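Putative esterase (Sulfolobus solfataricus P2, PDB 2RAU) is a putative lipase or esterase of the alpha/beta-hydrolase fold that binds calcium and probably hydrolyses ester bonds. Local coordinates at residues M28-S33 with W126-K131; I37-K42 with T103-P108; G58-G63 with Y206-R211; W121-W126 with S281-L286. All coordinates share one frame; numbering follows the deposited sequence.

Interaction 1: M28-S33 with W126-K131; sequences MKREDS and WISDIK
Asp-129 OD1 takes two hydrogen bonds from one guanidinium group. Arg-30 NE lies 2.9 Å from Asp-129 OD1, and Arg-30 NH2 lies 3.1 Å from the same oxygen. The grip is side-on, through NE and the neighbouring NH2, and it forms a salt bridge. The NE bond is the straighter of the two, with an N-H...O angle of 159°. OD1 sits almost exactly in the guanidinium plane, so the arginine is used at its edge. The guanidinium and carboxylate planes are 70° apart. NE comes to the anti side of OD1, tilted out of the carboxylate plane, while NH2 meets OD1 nearly in line with its C-O bond. In the arginine chain, the bends at chi2 (-66°) and chi3 turn the guanidinium edge toward the helix. Ser-128 OG lies 3.1 Å from Arg-30 NH2; its hydrogen bond is to Thr-125 O in the same helix. The second carboxylate oxygen, Asp-129 OD2, forms a salt bridge with Arg-102. Ile-38 of strand 37-45 packs against both Arg-30 and Asp-129.

The contact joins the loop just after strand 21-29 of the central sheet to helix 123-141, which packs against that sheet. Asp-129 is buried, and each of its oxygens has an arginine partner. Two positive groups round one carboxylate would probably favour its ionised form and hold its rotation.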
loop_
_atom_site.group_PDB
_atom_site.type_symbol
_atom_site.label_atom_id
_atom_site.label_comp_id
_atom_site.label_asym_id
_atom_site.label_seq_id
_atom_site.Cartn_x
_atom_site.Cartn_y
_atom_site.Cartn_z
HETATM N N MSE A 28 4.742 10.511 14.544
HETATM C CA MSE A 28 4.689 11.962 14.581
HETATM C C MSE A 28 3.245 12.441 14.700
HETATM O O MSE A 28 2.397 12.062 13.925
HETATM C CB MSE A 28 5.256 12.579 13.316
HETATM C CG MSE A 28 5.172 14.122 13.257
HETATM SE SE MSE A 28 5.982 14.818 11.624
HETATM C CE MSE A 28 7.811 14.789 12.264
ATOM N N LYS A 29 2.982 13.292 15.686
ATOM C CA LYS A 29 1.720 13.952 15.777
ATOM C C LYS A 29 1.586 15.022 14.715
ATOM O O LYS A 29 2.492 15.830 14.488
ATOM C CB LYS A 29 1.580 14.586 17.130
ATOM C CG LYS A 29 0.196 15.190 17.386
ATOM C CD LYS A 29 -0.889 14.048 17.500
ATOM C CE LYS A 29 -2.363 14.516 17.735
ATOM N NZ LYS A 29 -2.993 15.171 16.566
ATOM N N ARG A 30 0.415 15.031 14.076
ATOM C CA ARG A 30 0.063 15.988 13.042
ATOM C C ARG A 30 -1.173 16.785 13.586
ATOM O O ARG A 30 -1.492 16.727 14.792
ATOM C CB ARG A 30 -0.284 15.248 11.746
ATOM C CG ARG A 30 0.794 14.266 11.243
ATOM C CD ARG A 30 2.077 14.942 10.819
ATOM N NE ARG A 30 1.999 15.436 9.466
ATOM C CZ ARG A 30 2.471 16.581 9.012
ATOM N NH1 ARG A 30 3.082 17.439 9.773
ATOM N NH2 ARG A 30 2.340 16.875 7.750
ATOM N N GLU A 31 -1.834 17.556 12.732
ATOM C CA GLU A 31 -2.921 18.403 13.181
ATOM C C GLU A 31 -4.219 18.112 12.445
ATOM O O GLU A 31 -4.175 17.686 11.311
ATOM C CB GLU A 31 -2.511 19.888 12.968
ATOM C CG GLU A 31 -1.348 20.351 13.860
ATOM C CD GLU A 31 -1.582 20.101 15.385
ATOM O OE1 GLU A 31 -2.745 20.258 15.872
ATOM O OE2 GLU A 31 -0.584 19.739 16.089
ATOM N N ASP A 32 -5.393 18.414 13.014
ATOM C CA ASP A 32 -5.561 19.064 14.313
ATOM C C ASP A 32 -6.404 18.234 15.289
ATOM O O ASP A 32 -6.739 18.713 16.361
ATOM C CB ASP A 32 -6.198 20.454 14.139
ATOM C CG ASP A 32 -7.575 20.402 13.478
ATOM O OD1 ASP A 32 -7.997 19.337 12.985
ATOM O OD2 ASP A 32 -8.255 21.446 13.464
ATOM N N SER A 33 -6.747 17.003 14.917
ATOM C CA SER A 33 -7.511 16.118 15.787
ATOM C C SER A 33 -6.609 15.097 16.484
ATOM O O SER A 33 -5.425 14.902 16.114
ATOM C CB SER A 33 -8.584 15.398 14.977
ATOM O OG SER A 33 -8.130 14.147 14.449
ATOM N N TRP A 126 -1.770 14.320 2.454
ATOM C CA TRP A 126 -1.018 13.095 2.190
ATOM C C TRP A 126 0.399 13.419 1.723
ATOM O O TRP A 126 1.334 12.804 2.192
ATOM C CB TRP A 126 -1.762 12.213 1.147
ATOM C CG TRP A 126 -2.380 10.963 1.714
ATOM C CD1 TRP A 126 -2.153 9.665 1.297
ATOM C CD2 TRP A 126 -3.287 10.862 2.829
ATOM N NE1 TRP A 126 -2.879 8.789 2.076
ATOM C CE2 TRP A 126 -3.595 9.489 2.999
ATOM C CE3 TRP A 126 -3.890 11.798 3.679
ATOM C CZ2 TRP A 126 -4.432 9.037 3.995
ATOM C CZ3 TRP A 126 -4.722 11.339 4.675
ATOM C CH2 TRP A 126 -4.999 9.994 4.811
ATOM N N ILE A 127 0.513 14.358 0.782
ATOM C CA ILE A 127 1.820 14.798 0.281
ATOM C C ILE A 127 2.676 15.387 1.418
ATOM O O ILE A 127 3.854 15.017 1.540
ATOM C CB ILE A 127 1.716 15.687 -0.957
ATOM C CG1 ILE A 127 1.212 14.821 -2.141
ATOM C CG2 ILE A 127 3.104 16.323 -1.287
ATOM C CD1 ILE A 127 0.857 15.608 -3.352
ATOM N N SER A 128 2.072 16.162 2.323
ATOM C CA SER A 128 2.818 16.739 3.436
ATOM C C SER A 128 3.343 15.637 4.368
ATOM O O SER A 128 4.451 15.734 4.904
ATOM C CB SER A 128 1.995 17.776 4.208
ATOM O OG SER A 128 0.981 17.179 5.028
ATOM N N ASP A 129 2.568 14.575 4.542
ATOM C CA ASP A 129 2.941 13.482 5.403
ATOM C C ASP A 129 4.075 12.677 4.769
ATOM O O ASP A 129 5.021 12.290 5.447
ATOM C CB ASP A 129 1.743 12.564 5.650
ATOM C CG ASP A 129 0.644 13.217 6.493
ATOM O OD1 ASP A 129 0.911 14.230 7.111
ATOM O OD2 ASP A 129 -0.500 12.688 6.556
ATOM N N ILE A 130 3.963 12.373 3.473
ATOM C CA ILE A 130 5.046 11.709 2.782
ATOM C C ILE A 130 6.358 12.562 2.876
ATOM O O ILE A 130 7.446 12.013 3.079
ATOM C CB ILE A 130 4.673 11.407 1.315
ATOM C CG1 ILE A 130 3.435 10.450 1.256
ATOM C CG2 ILE A 130 5.852 10.757 0.599
ATOM C CD1 ILE A 130 2.767 10.335 -0.175
ATOM N N LYS A 131 6.250 13.881 2.690
ATOM C CA LYS A 131 7.396 14.779 2.814
ATOM C C LYS A 131 8.120 14.690 4.183
ATOM O O LYS A 131 9.367 14.655 4.251
ATOM C CB LYS A 131 7.000 16.234 2.480
ATOM C CG LYS A 131 8.104 17.292 2.709
ATOM C CD LYS A 131 9.457 17.072 2.013
ATOM C CE LYS A 131 9.663 17.892 0.776
ATOM N NZ LYS A 131 11.042 17.719 0.222
#

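Interaction 2: I37-K42 with T103-P108; sequences IISLHK and THYVPP
Ile-37 CG2 lies over the centre of one face of the Tyr-105 ring, in a CH-pi contact 3.8 Å from the ring centroid. This joins strand 37-45 of the central alpha/beta-hydrolase sheet to the loop that follows strand 94-100. The two side chains cross at about a right angle. Ile-37 CB lies 3.8 Å from both Tyr-105 CG and Tyr-105 CD2, and Ile-37 CD1 is 4.0 Å from Tyr-105 CD1. CG2 stands anti to the backbone N of Ile-37, and CG1 lies beside that N (chi1 -56°); both branches thus reach the ring. The carbonyl oxygen Ile-37 O comes to 3.3 Å from Tyr-105 CD2.

At the far end of the ring, the phenol hydroxyl donates to Ser-39, whose OG lies near the ring plane. A phenylalanine in place of Tyr-105 would probably keep the cover over Ile-37 but leave Ser-39 OG without this donor.

In the next shell, Ser-39 OG also bonds Asp-100 OD2 at the end of strand 94-100. The same carboxylate oxygen bonds His-41 NE2, and His-41 ND1 reaches Glu-23. Lys-27 of strand 21-29 touches both Ile-37 and Tyr-105. Ser-39 is buried, and its hydroxyl has two partners, Tyr-105 and Asp-100. The tyrosine bond is short: Tyr-105 OH to Ser-39 OG is 2.5 Å.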
loop_
_atom_site.group_PDB
_atom_site.type_symbol
_atom_site.label_atom_id
_atom_site.label_comp_id
_atom_site.label_asym_id
_atom_site.label_seq_id
_atom_site.Cartn_x
_atom_site.Cartn_y
_atom_site.Cartn_z
ATOM N N ILE A 37 -2.242 11.544 13.114
ATOM C CA ILE A 37 -0.930 10.949 13.496
ATOM C C ILE A 37 -0.471 10.197 12.290
ATOM O O ILE A 37 -1.297 9.624 11.563
ATOM C CB ILE A 37 -1.061 9.934 14.678
ATOM C CG1 ILE A 37 -1.723 10.613 15.874
ATOM C CG2 ILE A 37 0.356 9.292 15.091
ATOM C CD1 ILE A 37 -1.930 9.667 17.043
ATOM N N ILE A 38 0.845 10.174 12.072
ATOM C CA ILE A 38 1.478 9.310 11.036
ATOM C C ILE A 38 2.614 8.540 11.687
ATOM O O ILE A 38 3.065 8.894 12.788
ATOM C CB ILE A 38 1.950 10.040 9.755
ATOM C CG1 ILE A 38 3.003 11.110 10.103
ATOM C CG2 ILE A 38 0.770 10.661 9.062
ATOM C CD1 ILE A 38 3.605 11.818 8.870
ATOM N N SER A 39 2.976 7.413 11.098
ATOM C CA SER A 39 4.122 6.693 11.574
ATOM C C SER A 39 4.987 6.162 10.443
ATOM O O SER A 39 4.608 6.163 9.284
ATOM C CB SER A 39 3.765 5.636 12.639
ATOM O OG SER A 39 2.527 5.005 12.379
ATOM N N LEU A 40 6.198 5.760 10.800
ATOM C CA LEU A 40 7.199 5.369 9.847
ATOM C C LEU A 40 7.879 4.106 10.326
ATOM O O LEU A 40 8.242 4.030 11.498
ATOM C CB LEU A 40 8.245 6.480 9.752
ATOM C CG LEU A 40 9.511 6.314 8.963
ATOM C CD1 LEU A 40 9.034 5.927 7.593
ATOM C CD2 LEU A 40 10.247 7.671 8.956
ATOM N N HIS A 41 7.992 3.102 9.451
ATOM C CA HIS A 41 8.689 1.850 9.775
ATOM C C HIS A 41 9.939 1.771 8.969
ATOM O O HIS A 41 9.948 2.118 7.831
ATOM C CB HIS A 41 7.849 0.599 9.427
ATOM C CG HIS A 41 6.509 0.545 10.115
ATOM N ND1 HIS A 41 6.127 -0.509 10.923
ATOM C CD2 HIS A 41 5.455 1.390 10.077
ATOM C CE1 HIS A 41 4.910 -0.278 11.392
ATOM N NE2 HIS A 41 4.468 0.860 10.879
ATOM N N LYS A 42 11.007 1.300 9.589
ATOM C CA LYS A 42 12.245 0.981 8.898
ATOM C C LYS A 42 12.517 -0.514 9.114
ATOM O O LYS A 42 12.349 -1.041 10.231
ATOM C CB LYS A 42 13.421 1.786 9.469
ATOM C CG LYS A 42 14.759 1.565 8.751
ATOM C CD LYS A 42 15.875 2.253 9.467
ATOM C CE LYS A 42 17.205 2.085 8.769
ATOM N NZ LYS A 42 18.212 2.877 9.483
ATOM N N THR A 103 -5.007 7.267 8.309
ATOM C CA THR A 103 -6.040 6.207 8.291
ATOM C C THR A 103 -5.708 5.076 9.260
ATOM O O THR A 103 -6.593 4.407 9.774
ATOM C CB THR A 103 -6.221 5.655 6.858
ATOM O OG1 THR A 103 -4.914 5.374 6.320
ATOM C CG2 THR A 103 -7.032 6.625 6.016
ATOM N N HIS A 104 -4.415 4.915 9.574
ATOM C CA HIS A 104 -3.989 3.901 10.477
ATOM C C HIS A 104 -4.252 4.204 11.955
ATOM O O HIS A 104 -3.971 3.358 12.797
ATOM C CB HIS A 104 -2.530 3.568 10.283
ATOM C CG HIS A 104 -2.144 2.217 10.769
ATOM N ND1 HIS A 104 -2.855 1.063 10.453
ATOM C CD2 HIS A 104 -1.083 1.811 11.513
ATOM C CE1 HIS A 104 -2.251 0.025 11.010
ATOM N NE2 HIS A 104 -1.170 0.452 11.653
ATOM N N TYR A 105 -4.844 5.361 12.233
ATOM C CA TYR A 105 -5.145 5.798 13.599
ATOM C C TYR A 105 -6.643 6.029 13.811
ATOM O O TYR A 105 -7.064 6.386 14.925
ATOM C CB TYR A 105 -4.322 7.054 13.940
ATOM C CG TYR A 105 -2.873 6.660 14.031
ATOM C CD1 TYR A 105 -2.397 6.117 15.184
ATOM C CD2 TYR A 105 -2.025 6.749 12.925
ATOM C CE1 TYR A 105 -1.135 5.655 15.253
ATOM C CE2 TYR A 105 -0.772 6.277 12.980
ATOM C CZ TYR A 105 -0.322 5.751 14.167
ATOM O OH TYR A 105 0.956 5.288 14.326
ATOM N N VAL A 106 -7.450 5.717 12.801
ATOM C CA VAL A 106 -8.932 5.884 12.898
ATOM C C VAL A 106 -9.594 4.677 13.641
ATOM O O VAL A 106 -9.395 3.521 13.269
ATOM C CB VAL A 106 -9.534 6.077 11.476
ATOM C CG1 VAL A 106 -11.129 6.180 11.508
ATOM C CG2 VAL A 106 -8.912 7.300 10.792
ATOM N N PRO A 107 -10.372 4.942 14.717
ATOM C CA PRO A 107 -11.046 3.830 15.342
ATOM C C PRO A 107 -12.089 3.189 14.413
ATOM O O PRO A 107 -12.768 3.869 13.647
ATOM C CB PRO A 107 -11.758 4.453 16.540
ATOM C CG PRO A 107 -11.178 5.796 16.689
ATOM C CD PRO A 107 -10.727 6.210 15.348
ATOM N N PRO A 108 -12.203 1.862 14.470
ATOM C CA PRO A 108 -13.106 1.176 13.576
ATOM C C PRO A 108 -14.579 1.379 13.912
ATOM O O PRO A 108 -15.458 1.145 13.062
ATOM C CB PRO A 108 -12.675 -0.278 13.735
ATOM C CG PRO A 108 -12.207 -0.376 15.175
ATOM C CD PRO A 108 -11.466 0.944 15.361
#

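Interaction 3: G58-G63 with Y206-R211; sequences GTWSSG and YVIPSR
The backbones come nearest at Trp-60 and Ser-210, with CA atoms 6.7 Å apart, where a type II beta turn from Gly-58 to Ser-61 faces the end of strand 207-209. Trp-60 CG lies anti to the carbonyl carbon (chi1 -56°), which carries the indole toward 206-211. Its NE1 donates to the backbone carbonyl Ile-208 O at 3.0 Å, and the bond is nearly straight, at 175°. The oxygen lies in the ring plane, yet NE1 stands well above the carbonyl plane of Ile-208. Ser-210 CB sits over one face of the five-membered ring, a CH-pi contact 3.6 Å from its centroid. Thr-59 CG2 covers the opposite face toward the rim.

The turn follows strand 52-56 and leads into helix 63-68, and in alpha/beta-hydrolases the loop at this place usually supplies part of the oxyanion hole. Strand 207-209 pairs with strand 275-277, outside the central sheet. Ile-208 CG2 packs on Trp-60 CZ2 at 3.7 Å, the two side chains crossing at about a right angle. With an alanine here, Ile-208 O would probably lose its indole donor and a gap would open between Ser-210 and Thr-59. The hydroxyl of Ser-210 turns to the backbone N of Gly-212.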
loop_
_atom_site.group_PDB
_atom_site.type_symbol
_atom_site.label_atom_id
_atom_site.label_comp_id
_atom_site.label_asym_id
_atom_site.label_seq_id
_atom_site.Cartn_x
_atom_site.Cartn_y
_atom_site.Cartn_z
ATOM N N GLY A 58 -1.180 1.247 -0.487
ATOM C CA GLY A 58 -2.369 1.544 -1.268
ATOM C C GLY A 58 -3.554 1.761 -0.348
ATOM O O GLY A 58 -3.385 1.926 0.837
ATOM N N THR A 59 -4.755 1.813 -0.927
ATOM C CA THR A 59 -5.988 2.107 -0.209
ATOM C C THR A 59 -6.232 1.081 0.901
ATOM O O THR A 59 -6.174 -0.121 0.660
ATOM C CB THR A 59 -7.182 2.088 -1.182
ATOM O OG1 THR A 59 -6.824 2.829 -2.335
ATOM C CG2 THR A 59 -8.442 2.713 -0.590
ATOM N N TRP A 60 -6.513 1.606 2.099
ATOM C CA TRP A 60 -6.739 0.866 3.325
ATOM C C TRP A 60 -5.506 0.124 3.799
ATOM O O TRP A 60 -5.564 -0.592 4.796
ATOM C CB TRP A 60 -7.874 -0.160 3.204
ATOM C CG TRP A 60 -9.194 0.423 2.757
ATOM C CD1 TRP A 60 -10.061 1.206 3.495
ATOM C CD2 TRP A 60 -9.834 0.174 1.517
ATOM N NE1 TRP A 60 -11.154 1.507 2.743
ATOM C CE2 TRP A 60 -11.057 0.877 1.533
ATOM C CE3 TRP A 60 -9.478 -0.565 0.377
ATOM C CZ2 TRP A 60 -11.937 0.867 0.456
ATOM C CZ3 TRP A 60 -10.325 -0.533 -0.713
ATOM C CH2 TRP A 60 -11.543 0.176 -0.665
ATOM N N SER A 61 -4.377 0.352 3.151
ATOM C CA SER A 61 -3.143 -0.308 3.537
ATOM C C SER A 61 -2.304 0.616 4.435
ATOM O O SER A 61 -2.654 1.780 4.632
ATOM C CB SER A 61 -2.414 -0.834 2.291
ATOM O OG SER A 61 -1.248 -1.650 2.598
ATOM N N SER A 62 -1.278 0.025 5.067
ATOM C CA SER A 62 -0.411 0.691 6.007
ATOM C C SER A 62 1.006 0.112 5.943
ATOM O O SER A 62 1.203 -1.017 5.440
ATOM C CB SER A 62 -0.963 0.510 7.414
ATOM O OG SER A 62 -0.889 -0.831 7.861
ATOM N N GLY A 63 1.971 0.854 6.492
ATOM C CA GLY A 63 3.325 0.372 6.599
ATOM C C GLY A 63 3.373 -0.860 7.483
ATOM O O GLY A 63 4.119 -1.780 7.193
ATOM N N TYR A 206 -17.873 10.569 4.966
ATOM C CA TYR A 206 -16.532 11.086 4.792
ATOM C C TYR A 206 -15.535 10.067 4.370
ATOM O O TYR A 206 -14.468 10.455 3.877
ATOM C CB TYR A 206 -16.044 11.796 6.074
ATOM C CG TYR A 206 -16.864 12.992 6.452
ATOM C CD1 TYR A 206 -16.620 14.241 5.853
ATOM C CD2 TYR A 206 -17.885 12.903 7.393
ATOM C CE1 TYR A 206 -17.351 15.334 6.177
ATOM C CE2 TYR A 206 -18.652 14.009 7.690
ATOM C CZ TYR A 206 -18.375 15.201 7.087
ATOM O OH TYR A 206 -19.095 16.291 7.424
ATOM N N VAL A 207 -15.887 8.787 4.510
ATOM C CA VAL A 207 -14.971 7.683 4.299
ATOM C C VAL A 207 -15.596 6.557 3.473
ATOM O O VAL A 207 -16.815 6.428 3.416
ATOM C CB VAL A 207 -14.460 7.099 5.634
ATOM C CG1 VAL A 207 -13.590 8.111 6.421
ATOM C CG2 VAL A 207 -15.630 6.547 6.484
ATOM N N ILE A 208 -14.730 5.761 2.842
ATOM C CA ILE A 208 -15.074 4.553 2.121
ATOM C C ILE A 208 -14.631 3.392 3.045
ATOM O O ILE A 208 -13.469 3.318 3.426
ATOM C CB ILE A 208 -14.289 4.395 0.786
ATOM C CG1 ILE A 208 -14.352 5.684 -0.048
ATOM C CG2 ILE A 208 -14.791 3.126 0.014
ATOM C CD1 ILE A 208 -13.203 5.829 -1.060
ATOM N N PRO A 209 -15.553 2.516 3.427
ATOM C CA PRO A 209 -15.178 1.408 4.267
ATOM C C PRO A 209 -14.561 0.245 3.464
ATOM O O PRO A 209 -14.963 -0.059 2.341
ATOM C CB PRO A 209 -16.505 0.968 4.854
ATOM C CG PRO A 209 -17.468 1.289 3.750
ATOM C CD PRO A 209 -17.002 2.541 3.174
ATOM N N SER A 210 -13.608 -0.417 4.077
ATOM C CA SER A 210 -13.006 -1.588 3.508
ATOM C C SER A 210 -13.964 -2.765 3.639
ATOM O O SER A 210 -14.722 -2.825 4.574
ATOM C CB SER A 210 -11.735 -1.916 4.294
ATOM O OG SER A 210 -11.140 -3.115 3.852
ATOM N N ARG A 211 -13.891 -3.709 2.703
ATOM C CA ARG A 211 -14.623 -4.989 2.812
ATOM C C ARG A 211 -13.808 -6.023 3.610
ATOM O O ARG A 211 -14.291 -7.107 3.895
ATOM C CB ARG A 211 -15.076 -5.484 1.433
ATOM C CG ARG A 211 -16.321 -4.633 0.953
ATOM C CD ARG A 211 -17.133 -5.199 -0.253
ATOM N NE ARG A 211 -17.885 -6.425 0.032
ATOM C CZ ARG A 211 -18.963 -6.491 0.813
ATOM N NH1 ARG A 211 -19.420 -5.408 1.443
ATOM N NH2 ARG A 211 -19.581 -7.657 0.991
#

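Interaction 4: W121-W126 with S281-L286; sequences WGWSTW and SLERDL
Glu-283 leaves its backbone with CG anti to the carbonyl carbon (chi1 -72°) and then runs straight through chi2 (180°), which carries its carboxylate across to the start of helix 123-141. Trp-123 CG also stands anti to its own carbonyl carbon, and the indole lies beside the arriving carboxylate. There Glu-283 OE1 accepts from the backbone N of Trp-123 at 2.9 Å. The N-H...O line is almost perfectly straight at 179°. The donor comes to the syn side of OE1 and somewhat out of the carboxylate plane. OE1 also lies 3.5 Å from Trp-123 CD1, so it touches the indole as well as the backbone.

Gly-122 is the N-cap residue and has no side chain to cap the helix. Its CA comes to 3.5 Å from Glu-283 OE1, a place where a side chain would collide with the carboxylate. A water continues the link: it accepts from Ser-124 N at 2.9 Å and donates to Glu-283 OE2. Leu-286 CD2 adds an apolar touch to Trp-123 CB, at 3.9 Å. Trp-123 also meets the ring of Phe-153, and that of Phe-288 edge-to-face, which places it in an aromatic cluster near helix 153-169.

OE2 also forms a salt bridge with Arg-279. The contact joins Glu-283, the first residue to leave helical geometry after helix 278-282, to the first turn of helix 123-141. A carboxylate serves two N-H groups of that turn, one directly and one through water, and its negative charge would probably be favoured by the helix N-terminus and by Arg-279.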
loop_
_atom_site.group_PDB
_atom_site.type_symbol
_atom_site.label_atom_id
_atom_site.label_comp_id
_atom_site.label_asym_id
_atom_site.label_seq_id
_atom_site.Cartn_x
_atom_site.Cartn_y
_atom_site.Cartn_z
ATOM N N TRP A 121 -8.617 15.347 4.512
ATOM C CA TRP A 121 -7.567 14.356 4.231
ATOM C C TRP A 121 -7.457 14.132 2.729
ATOM O O TRP A 121 -7.833 13.079 2.221
ATOM C CB TRP A 121 -7.894 13.062 4.961
ATOM C CG TRP A 121 -7.600 13.102 6.436
ATOM C CD1 TRP A 121 -7.325 14.201 7.201
ATOM C CD2 TRP A 121 -7.627 11.987 7.323
ATOM N NE1 TRP A 121 -7.135 13.817 8.508
ATOM C CE2 TRP A 121 -7.324 12.464 8.605
ATOM C CE3 TRP A 121 -7.844 10.623 7.145
ATOM C CZ2 TRP A 121 -7.217 11.628 9.701
ATOM C CZ3 TRP A 121 -7.764 9.783 8.245
ATOM C CH2 TRP A 121 -7.449 10.289 9.500
ATOM N N GLY A 122 -6.943 15.154 2.054
ATOM C CA GLY A 122 -6.737 15.188 0.619
ATOM C C GLY A 122 -5.274 15.093 0.263
ATOM O O GLY A 122 -4.447 14.722 1.078
ATOM N N TRP A 123 -4.955 15.481 -0.960
ATOM C CA TRP A 123 -3.613 15.366 -1.500
ATOM C C TRP A 123 -2.580 16.235 -0.805
ATOM O O TRP A 123 -1.450 15.815 -0.589
ATOM C CB TRP A 123 -3.631 15.646 -3.025
ATOM C CG TRP A 123 -4.054 14.466 -3.749
ATOM C CD1 TRP A 123 -5.237 14.267 -4.427
ATOM C CD2 TRP A 123 -3.359 13.228 -3.790
ATOM N NE1 TRP A 123 -5.276 12.999 -4.931
ATOM C CE2 TRP A 123 -4.134 12.335 -4.539
ATOM C CE3 TRP A 123 -2.123 12.800 -3.301
ATOM C CZ2 TRP A 123 -3.709 11.034 -4.818
ATOM C CZ3 TRP A 123 -1.728 11.500 -3.537
ATOM C CH2 TRP A 123 -2.493 10.642 -4.312
ATOM N N SER A 124 -2.912 17.470 -0.466
ATOM C CA SER A 124 -1.907 18.284 0.235
ATOM C C SER A 124 -1.575 17.673 1.611
ATOM O O SER A 124 -0.413 17.666 2.036
ATOM C CB SER A 124 -2.295 19.776 0.297
ATOM O OG SER A 124 -3.451 19.951 1.049
ATOM N N THR A 125 -2.562 17.104 2.283
ATOM C CA THR A 125 -2.306 16.422 3.547
ATOM C C THR A 125 -1.400 15.208 3.363
ATOM O O THR A 125 -0.395 15.074 4.046
ATOM C CB THR A 125 -3.637 16.039 4.257
ATOM O OG1 THR A 125 -4.349 17.243 4.562
ATOM C CG2 THR A 125 -3.391 15.213 5.539
ATOM N N TRP A 126 -1.770 14.320 2.454
ATOM C CA TRP A 126 -1.018 13.095 2.190
ATOM C C TRP A 126 0.399 13.419 1.723
ATOM O O TRP A 126 1.334 12.804 2.192
ATOM C CB TRP A 126 -1.762 12.213 1.147
ATOM C CG TRP A 126 -2.380 10.963 1.714
ATOM C CD1 TRP A 126 -2.153 9.665 1.297
ATOM C CD2 TRP A 126 -3.287 10.862 2.829
ATOM N NE1 TRP A 126 -2.879 8.789 2.076
ATOM C CE2 TRP A 126 -3.595 9.489 2.999
ATOM C CE3 TRP A 126 -3.890 11.798 3.679
ATOM C CZ2 TRP A 126 -4.432 9.037 3.995
ATOM C CZ3 TRP A 126 -4.722 11.339 4.675
ATOM C CH2 TRP A 126 -4.999 9.994 4.811
ATOM N N SER A 281 -10.150 11.026 -3.530
ATOM C CA SER A 281 -10.744 10.717 -4.819
ATOM C C SER A 281 -11.610 11.862 -5.324
ATOM O O SER A 281 -11.783 12.030 -6.531
ATOM C CB SER A 281 -11.535 9.398 -4.760
ATOM O OG SER A 281 -12.613 9.446 -3.858
ATOM N N LEU A 282 -12.128 12.678 -4.408
ATOM C CA LEU A 282 -12.972 13.796 -4.795
ATOM C C LEU A 282 -12.121 14.967 -5.252
ATOM O O LEU A 282 -12.643 15.928 -5.762
ATOM C CB LEU A 282 -13.896 14.201 -3.653
ATOM C CG LEU A 282 -14.926 13.169 -3.187
ATOM C CD1 LEU A 282 -15.686 13.725 -1.996
ATOM C CD2 LEU A 282 -15.868 12.780 -4.279
ATOM N N GLU A 283 -10.806 14.888 -5.063
ATOM C CA GLU A 283 -9.863 15.867 -5.633
ATOM C C GLU A 283 -9.263 15.398 -6.983
ATOM O O GLU A 283 -8.113 15.670 -7.314
ATOM C CB GLU A 283 -8.754 16.163 -4.639
ATOM C CG GLU A 283 -9.209 16.982 -3.478
ATOM C CD GLU A 283 -8.078 17.252 -2.501
ATOM O OE1 GLU A 283 -7.014 16.622 -2.611
ATOM O OE2 GLU A 283 -8.259 18.082 -1.612
ATOM N N ARG A 284 -10.069 14.667 -7.750
ATOM C CA ARG A 284 -9.738 14.294 -9.122
ATOM C C ARG A 284 -9.477 15.575 -9.944
ATOM O O ARG A 284 -8.752 15.543 -10.936
ATOM C CB ARG A 284 -10.909 13.504 -9.730
ATOM C CG ARG A 284 -12.196 14.349 -9.893
ATOM C CD ARG A 284 -13.348 13.577 -10.512
ATOM N NE ARG A 284 -14.015 12.664 -9.575
ATOM C CZ ARG A 284 -14.907 13.029 -8.643
ATOM N NH1 ARG A 284 -15.244 14.313 -8.462
ATOM N NH2 ARG A 284 -15.455 12.097 -7.863
ATOM N N ASP A 285 -10.092 16.688 -9.516
ATOM C CA ASP A 285 -9.913 18.017 -10.131
ATOM C C ASP A 285 -8.450 18.451 -10.227
ATOM O O ASP A 285 -8.024 18.940 -11.273
ATOM C CB ASP A 285 -10.672 19.081 -9.322
ATOM N N LEU A 286 -7.698 18.282 -9.131
ATOM C CA LEU A 286 -6.263 18.682 -9.045
ATOM C C LEU A 286 -5.386 18.112 -10.160
ATOM O O LEU A 286 -5.344 16.896 -10.385
ATOM C CB LEU A 286 -5.639 18.260 -7.701
ATOM C CG LEU A 286 -5.853 19.127 -6.465
ATOM C CD1 LEU A 286 -7.277 19.721 -6.359
ATOM C CD2 LEU A 286 -5.506 18.269 -5.283
HETATM O O HOH W 1 -5.495 18.747 -1.084
#

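In the fold
Interactions 1 and 4 hold one helix, 123-141, at successive points and share Trp-126; their centres are 14 Å apart. Interaction 2 touches interaction 1 through adjacent strands of the central sheet: Met-28 N lies 2.9 Å from Ile-38 O, probably a hydrogen bond. Interaction 2 also meets interaction 4, where Val-106 CG2 packs 3.6 Å from Trp-121 CH2, and interaction 3, where His-104 CE1 lies 3.5 Å from Ser-62 OG. Trp-123 of interaction 4 lies near the presumed nucleophile elbow. The side chains of Trp-60 in interaction 3 and Leu-286 in interaction 4 each lie about 4 Å from a bound PEG fragment, probably from the crystallisation liquor. All four contacts lie away from the calcium site at Gly-142 and Glu-144.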